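Local structure of cellulose-binding protein (Saccharophagus degradans, 2YHG) at residues 78-83 with 108-113; 204-209 with 286-291. The protein is related to nucleoside hydrolases, is associated with carbohydrate metabolism and may hydrolyse glycosidic bonds and bind polysaccharide. One frame throughout, in Å; residues are numbered along the deposited sequence.

In the fold
Both contacts reach the six-stranded parallel sheet of the nucleoside hydrolase-like domain, which is one part of a longer protein. They sit at the end strands of the parallel set: contact 1 at 110-112, contact 2 at 203-207, beyond which strand 295-298 pairs. Their centres are about 27 Å apart and their nearest atoms about 16 Å apart, so they do not touch. Along the chain contact 1 closes before contact 2 opens. The calcium ion held by D36, D43, W151 and D244 lies about 11 Å from the side chain of V79 in contact 1 and about 13 Å from that of R206 in contact 2. Neither contact supplies a ligand to this metal.

Contact 1: 78-83 with 108-113; sequences YVDRIL and SINVMG
N110 reaches from its strand to helix 77-93 and meets three side chains there. Its ND2 gives a hydrogen bond to OD1 of D80, 2.9 Å long and moderately bent, with an N-H...O angle of 151°. ND2 meets OD1 nearly along its C-O direction. The acceptor lies close to the amide plane of N110, while the carboxylate and amide planes are turned 64° apart. The same amide rests on two apolar groups. CG1 of V79 comes within 3.4 Å of N110 OD1 and also touches N110 CG. CD1 of L83 lies 3.8 Å from N110 CB and just as far from ND2, the two side chains running past each other in opposite directions. V79 and L83 are one helical turn apart, and both send a methyl group to N110.

N110 has CG anti to its backbone N (chi1 168°), which carries the amide out toward the helix. D80 OD1 has a second partner, the hydroxyl of T76, just before the helix. Two bonds therefore hold this carboxylate oxygen.

Helix 77-93 belongs to the beta-alpha-beta crossover from strand 58-64 to the adjacent parallel strand 110-112, and N110 joins it to the second strand. Helix segment and strand run antiparallel, with axes 9.4 Å apart. V79 also packs on I62 and T64 of strand 58-64. L83 continues onto L106 and D107 of helix 103-108, which leads into the end strand.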
loop_
_atom_site.group_PDB
_atom_site.type_symbol
_atom_site.label_atom_id
_atom_site.label_comp_id
_atom_site.label_asym_id
_atom_site.label_seq_id
_atom_site.Cartn_x
_atom_site.Cartn_y
_atom_site.Cartn_z
ATOM N N TYR A 78 2.884 -18.253 12.823
ATOM C CA TYR A 78 3.773 -17.128 12.497
ATOM C C TYR A 78 3.157 -15.782 12.895
ATOM O O TYR A 78 3.785 -14.947 13.529
ATOM C CB TYR A 78 4.101 -17.070 11.007
ATOM C CG TYR A 78 5.154 -18.034 10.541
ATOM C CD1 TYR A 78 6.488 -17.741 10.673
ATOM C CD2 TYR A 78 4.796 -19.230 9.934
ATOM C CE1 TYR A 78 7.475 -18.663 10.203
ATOM C CE2 TYR A 78 5.738 -20.138 9.484
ATOM C CZ TYR A 78 7.048 -19.856 9.614
ATOM O OH TYR A 78 7.974 -20.770 9.144
ATOM N N VAL A 79 1.914 -15.580 12.497
ATOM C CA VAL A 79 1.225 -14.352 12.810
ATOM C C VAL A 79 1.006 -14.227 14.326
ATOM O O VAL A 79 1.190 -13.147 14.885
ATOM C CB VAL A 79 -0.069 -14.198 12.023
ATOM C CG1 VAL A 79 -0.890 -12.993 12.511
ATOM C CG2 VAL A 79 0.225 -14.083 10.530
ATOM N N ASP A 80 0.668 -15.330 14.990
ATOM C CA ASP A 80 0.458 -15.278 16.430
ATOM C C ASP A 80 1.700 -14.716 17.114
ATOM O O ASP A 80 1.612 -13.938 18.058
ATOM C CB ASP A 80 0.223 -16.698 16.974
ATOM C CG ASP A 80 -1.026 -17.383 16.458
ATOM O OD1 ASP A 80 -1.913 -16.755 15.846
ATOM O OD2 ASP A 80 -1.098 -18.611 16.710
ATOM N N ARG A 81 2.874 -15.214 16.715
ATOM C CA ARG A 81 4.141 -14.823 17.310
ATOM C C ARG A 81 4.416 -13.336 17.098
ATOM O O ARG A 81 4.843 -12.613 18.005
ATOM C CB ARG A 81 5.248 -15.696 16.698
ATOM C CG ARG A 81 6.647 -15.444 17.197
ATOM C CD ARG A 81 7.538 -16.656 16.950
ATOM N NE ARG A 81 8.926 -16.333 17.193
ATOM C CZ ARG A 81 9.680 -15.668 16.341
ATOM N NH1 ARG A 81 9.203 -15.323 15.150
ATOM N NH2 ARG A 81 10.921 -15.356 16.689
ATOM N N ILE A 82 4.159 -12.849 15.894
ATOM C CA ILE A 82 4.376 -11.459 15.574
ATOM C C ILE A 82 3.373 -10.573 16.341
ATOM O O ILE A 82 3.773 -9.523 16.846
ATOM C CB ILE A 82 4.340 -11.235 14.057
ATOM C CG1 ILE A 82 5.563 -11.881 13.393
ATOM C CG2 ILE A 82 4.246 -9.754 13.733
ATOM C CD1 ILE A 82 5.472 -12.072 11.920
ATOM N N LEU A 83 2.121 -10.983 16.446
ATOM C CA LEU A 83 1.138 -10.224 17.214
ATOM C C LEU A 83 1.429 -10.223 18.705
ATOM O O LEU A 83 1.146 -9.232 19.375
ATOM C CB LEU A 83 -0.271 -10.709 16.925
ATOM C CG LEU A 83 -0.820 -10.405 15.529
ATOM C CD1 LEU A 83 -2.262 -10.882 15.431
ATOM C CD2 LEU A 83 -0.725 -8.933 15.200
ATOM N N SER A 108 -8.420 -10.593 16.652
ATOM C CA SER A 108 -9.713 -10.962 16.111
ATOM C C SER A 108 -9.756 -11.108 14.590
ATOM O O SER A 108 -10.648 -11.735 14.073
ATOM C CB SER A 108 -10.788 -9.970 16.565
ATOM O OG SER A 108 -10.805 -8.783 15.817
ATOM N N ILE A 109 -8.795 -10.497 13.906
ATOM C CA ILE A 109 -8.721 -10.514 12.441
ATOM C C ILE A 109 -7.537 -11.353 11.924
ATOM O O ILE A 109 -7.265 -11.357 10.725
ATOM C CB ILE A 109 -8.712 -9.097 11.845
ATOM C CG1 ILE A 109 -7.498 -8.292 12.302
ATOM C CG2 ILE A 109 -10.009 -8.389 12.182
ATOM C CD1 ILE A 109 -7.175 -7.076 11.436
ATOM N N ASN A 110 -6.927 -12.121 12.825
ATOM C CA ASN A 110 -5.862 -13.072 12.535
ATOM C C ASN A 110 -6.512 -14.418 12.318
ATOM O O ASN A 110 -6.831 -15.135 13.291
ATOM C CB ASN A 110 -4.918 -13.076 13.743
ATOM C CG ASN A 110 -3.921 -14.207 13.726
ATOM O OD1 ASN A 110 -3.718 -14.868 12.702
ATOM N ND2 ASN A 110 -3.303 -14.460 14.879
ATOM N N VAL A 111 -6.695 -14.806 11.055
ATOM C CA VAL A 111 -7.481 -15.974 10.712
ATOM C C VAL A 111 -6.849 -16.755 9.569
ATOM O O VAL A 111 -6.022 -16.204 8.829
ATOM C CB VAL A 111 -8.960 -15.619 10.370
ATOM C CG1 VAL A 111 -9.634 -14.857 11.530
ATOM C CG2 VAL A 111 -9.068 -14.814 9.060
ATOM N N MET A 112 -7.297 -17.995 9.400
ATOM C CA MET A 112 -6.902 -18.816 8.288
ATOM C C MET A 112 -7.713 -18.516 7.047
ATOM O O MET A 112 -8.936 -18.427 7.106
ATOM C CB MET A 112 -7.074 -20.277 8.635
ATOM C CG MET A 112 -6.156 -20.783 9.730
ATOM S SD MET A 112 -4.400 -20.727 9.358
ATOM C CE MET A 112 -4.277 -21.883 8.014
ATOM N N GLY A 113 -7.044 -18.479 5.912
ATOM C CA GLY A 113 -7.644 -18.478 4.593
ATOM C C GLY A 113 -7.627 -19.858 3.986
ATOM O O GLY A 113 -7.706 -20.870 4.684
#

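Contact 2: 204-209 with 286-291; sequences YIRARS and GEDAVY
R206 brings the edge of its guanidinium against the carboxylate of D288, and this pair makes the whole contact. NH1 donates to OD1 of D288 at 2.9 Å, with a nearly straight N-H...O angle of 170°. The bond is part of a salt bridge. OD1 lies almost exactly in the guanidinium plane, so the N-H is well aimed. The pairing is not bidentate. The two planes are 62° apart, and NH1 comes to OD1 from above the carboxylate plane. The second oxygen, OD2, stays 3.9 Å from NH1, and OD1 is equally far from NH2.

The backbones are distant, with the CA atoms of R206 and D288 12.4 Å apart. The arginine covers much of this gap. It leaves the strand with CG anti to the backbone N and bends once at chi3, -76°.

Both groups are buried, and their polar atoms have further partners. NE of R206 forms a salt bridge with OD2 of D184, which is also hydrogen-bonded to Y204 OH. NH1 also donates to the carbonyl of V278. NH2 bonds to the hydroxyl of T193, which bonds to D288 OD1 as well, while D288 OD2 receives the backbone N-H of G280. These bonds fix the rotation of both groups. The buried guanidinium, with G280 N-H and T193, would probably favour the ionised form of D288.

The salt bridge ties strand 203-207, the last of the parallel set, to the loop between strands 273-276 and 295-298. D184 belongs to the adjacent parallel strand, 180-185, and T193 to helix 190-198. On the other side of strand 203-207, Y204 and R206 make backbone hydrogen bonds with Y297 of strand 295-298.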
loop_
_atom_site.group_PDB
_atom_site.type_symbol
_atom_site.label_atom_id
_atom_site.label_comp_id
_atom_site.label_asym_id
_atom_site.label_seq_id
_atom_site.Cartn_x
_atom_site.Cartn_y
_atom_site.Cartn_z
ATOM N N TYR A 204 -7.278 -4.605 -10.541
ATOM C CA TYR A 204 -6.368 -5.722 -10.249
ATOM C C TYR A 204 -4.964 -5.323 -10.697
ATOM O O TYR A 204 -4.743 -5.070 -11.877
ATOM C CB TYR A 204 -6.829 -6.995 -10.978
ATOM C CG TYR A 204 -6.094 -8.229 -10.583
ATOM C CD1 TYR A 204 -4.756 -8.406 -10.894
ATOM C CD2 TYR A 204 -6.732 -9.237 -9.895
ATOM C CE1 TYR A 204 -4.075 -9.538 -10.483
ATOM C CE2 TYR A 204 -6.056 -10.361 -9.476
ATOM C CZ TYR A 204 -4.731 -10.518 -9.768
ATOM O OH TYR A 204 -4.095 -11.663 -9.352
ATOM N N ILE A 205 -4.057 -5.261 -9.738
ATOM C CA ILE A 205 -2.642 -5.021 -9.967
ATOM C C ILE A 205 -1.867 -6.300 -9.749
ATOM O O ILE A 205 -2.040 -6.954 -8.716
ATOM C CB ILE A 205 -2.110 -3.961 -8.945
ATOM C CG1 ILE A 205 -2.754 -2.600 -9.177
ATOM C CG2 ILE A 205 -0.586 -3.901 -8.983
ATOM C CD1 ILE A 205 -2.548 -1.636 -8.041
ATOM N N ARG A 206 -1.027 -6.698 -10.709
ATOM C CA ARG A 206 -0.001 -7.722 -10.503
ATOM C C ARG A 206 1.342 -7.014 -10.577
ATOM O O ARG A 206 1.837 -6.721 -11.668
ATOM C CB ARG A 206 -0.102 -8.896 -11.480
ATOM C CG ARG A 206 0.952 -9.953 -11.290
ATOM C CD ARG A 206 0.732 -11.228 -12.095
ATOM N NE ARG A 206 -0.312 -12.043 -11.499
ATOM C CZ ARG A 206 -0.729 -13.208 -11.986
ATOM N NH1 ARG A 206 -0.355 -13.616 -13.188
ATOM N NH2 ARG A 206 -1.537 -13.981 -11.264
ATOM N N ALA A 207 1.883 -6.675 -9.420
ATOM C CA ALA A 207 3.121 -5.917 -9.332
ATOM C C ALA A 207 4.308 -6.842 -9.466
ATOM O O ALA A 207 4.368 -7.882 -8.794
ATOM C CB ALA A 207 3.192 -5.183 -8.008
ATOM N N ARG A 208 5.265 -6.469 -10.287
ATOM C CA ARG A 208 6.432 -7.304 -10.498
ATOM C C ARG A 208 7.748 -6.631 -10.208
ATOM O O ARG A 208 8.764 -7.311 -9.997
ATOM C CB ARG A 208 6.440 -7.836 -11.909
ATOM C CG ARG A 208 5.203 -8.637 -12.268
ATOM C CD ARG A 208 5.286 -9.124 -13.728
ATOM N NE ARG A 208 5.171 -7.996 -14.635
ATOM C CZ ARG A 208 5.626 -8.019 -15.890
ATOM N NH1 ARG A 208 6.161 -9.130 -16.405
ATOM N NH2 ARG A 208 5.605 -6.901 -16.600
ATOM N N SER A 209 7.782 -5.306 -10.189
ATOM C CA SER A 209 9.046 -4.597 -10.033
ATOM C C SER A 209 9.245 -4.193 -8.577
ATOM O O SER A 209 9.260 -2.991 -8.224
ATOM C CB SER A 209 9.119 -3.380 -10.960
ATOM O OG SER A 209 9.175 -3.745 -12.328
ATOM N N GLY A 286 3.033 -22.107 -16.798
ATOM C CA GLY A 286 2.046 -22.763 -17.653
ATOM C C GLY A 286 0.607 -22.529 -17.225
ATOM O O GLY A 286 -0.299 -22.823 -18.002
ATOM N N GLU A 287 0.367 -22.095 -15.981
ATOM C CA GLU A 287 -0.988 -22.015 -15.445
ATOM C C GLU A 287 -1.719 -20.769 -15.910
ATOM O O GLU A 287 -2.938 -20.813 -16.058
ATOM C CB GLU A 287 -0.965 -22.084 -13.941
ATOM C CG GLU A 287 -0.433 -23.406 -13.407
ATOM C CD GLU A 287 -0.348 -23.477 -11.919
ATOM O OE1 GLU A 287 -0.965 -22.655 -11.211
ATOM O OE2 GLU A 287 0.344 -24.388 -11.417
ATOM N N ASP A 288 -1.026 -19.651 -16.087
ATOM C CA ASP A 288 -1.709 -18.428 -16.498
ATOM C C ASP A 288 -2.298 -18.560 -17.913
ATOM O O ASP A 288 -3.349 -17.972 -18.191
ATOM C CB ASP A 288 -0.727 -17.247 -16.572
ATOM C CG ASP A 288 -0.230 -16.714 -15.217
ATOM O OD1 ASP A 288 -1.045 -16.193 -14.430
ATOM O OD2 ASP A 288 1.002 -16.775 -15.012
ATOM N N ALA A 289 -1.608 -19.256 -18.805
ATOM C CA ALA A 289 -1.905 -19.196 -20.217
ATOM C C ALA A 289 -3.307 -19.683 -20.539
ATOM O O ALA A 289 -3.892 -19.265 -21.560
ATOM C CB ALA A 289 -0.881 -19.994 -21.025
ATOM N N VAL A 290 -3.859 -20.574 -19.725
ATOM C CA VAL A 290 -5.194 -21.085 -20.000
ATOM C C VAL A 290 -6.257 -19.990 -19.904
ATOM O O VAL A 290 -7.340 -20.155 -20.468
ATOM C CB VAL A 290 -5.561 -22.285 -19.123
ATOM C CG1 VAL A 290 -4.528 -23.393 -19.275
ATOM C CG2 VAL A 290 -5.797 -21.868 -17.661
ATOM N N TYR A 291 -5.938 -18.883 -19.230
ATOM C CA TYR A 291 -6.836 -17.765 -19.077
ATOM C C TYR A 291 -6.689 -16.717 -20.163
ATOM O O TYR A 291 -7.396 -15.719 -20.157
ATOM C CB TYR A 291 -6.617 -17.119 -17.711
ATOM C CG TYR A 291 -6.960 -18.039 -16.574
ATOM C CD1 TYR A 291 -8.265 -18.312 -16.268
ATOM C CD2 TYR A 291 -5.972 -18.676 -15.845
ATOM C CE1 TYR A 291 -8.590 -19.191 -15.241
ATOM C CE2 TYR A 291 -6.280 -19.556 -14.812
ATOM C CZ TYR A 291 -7.607 -19.807 -14.530
ATOM O OH TYR A 291 -7.971 -20.692 -13.537
#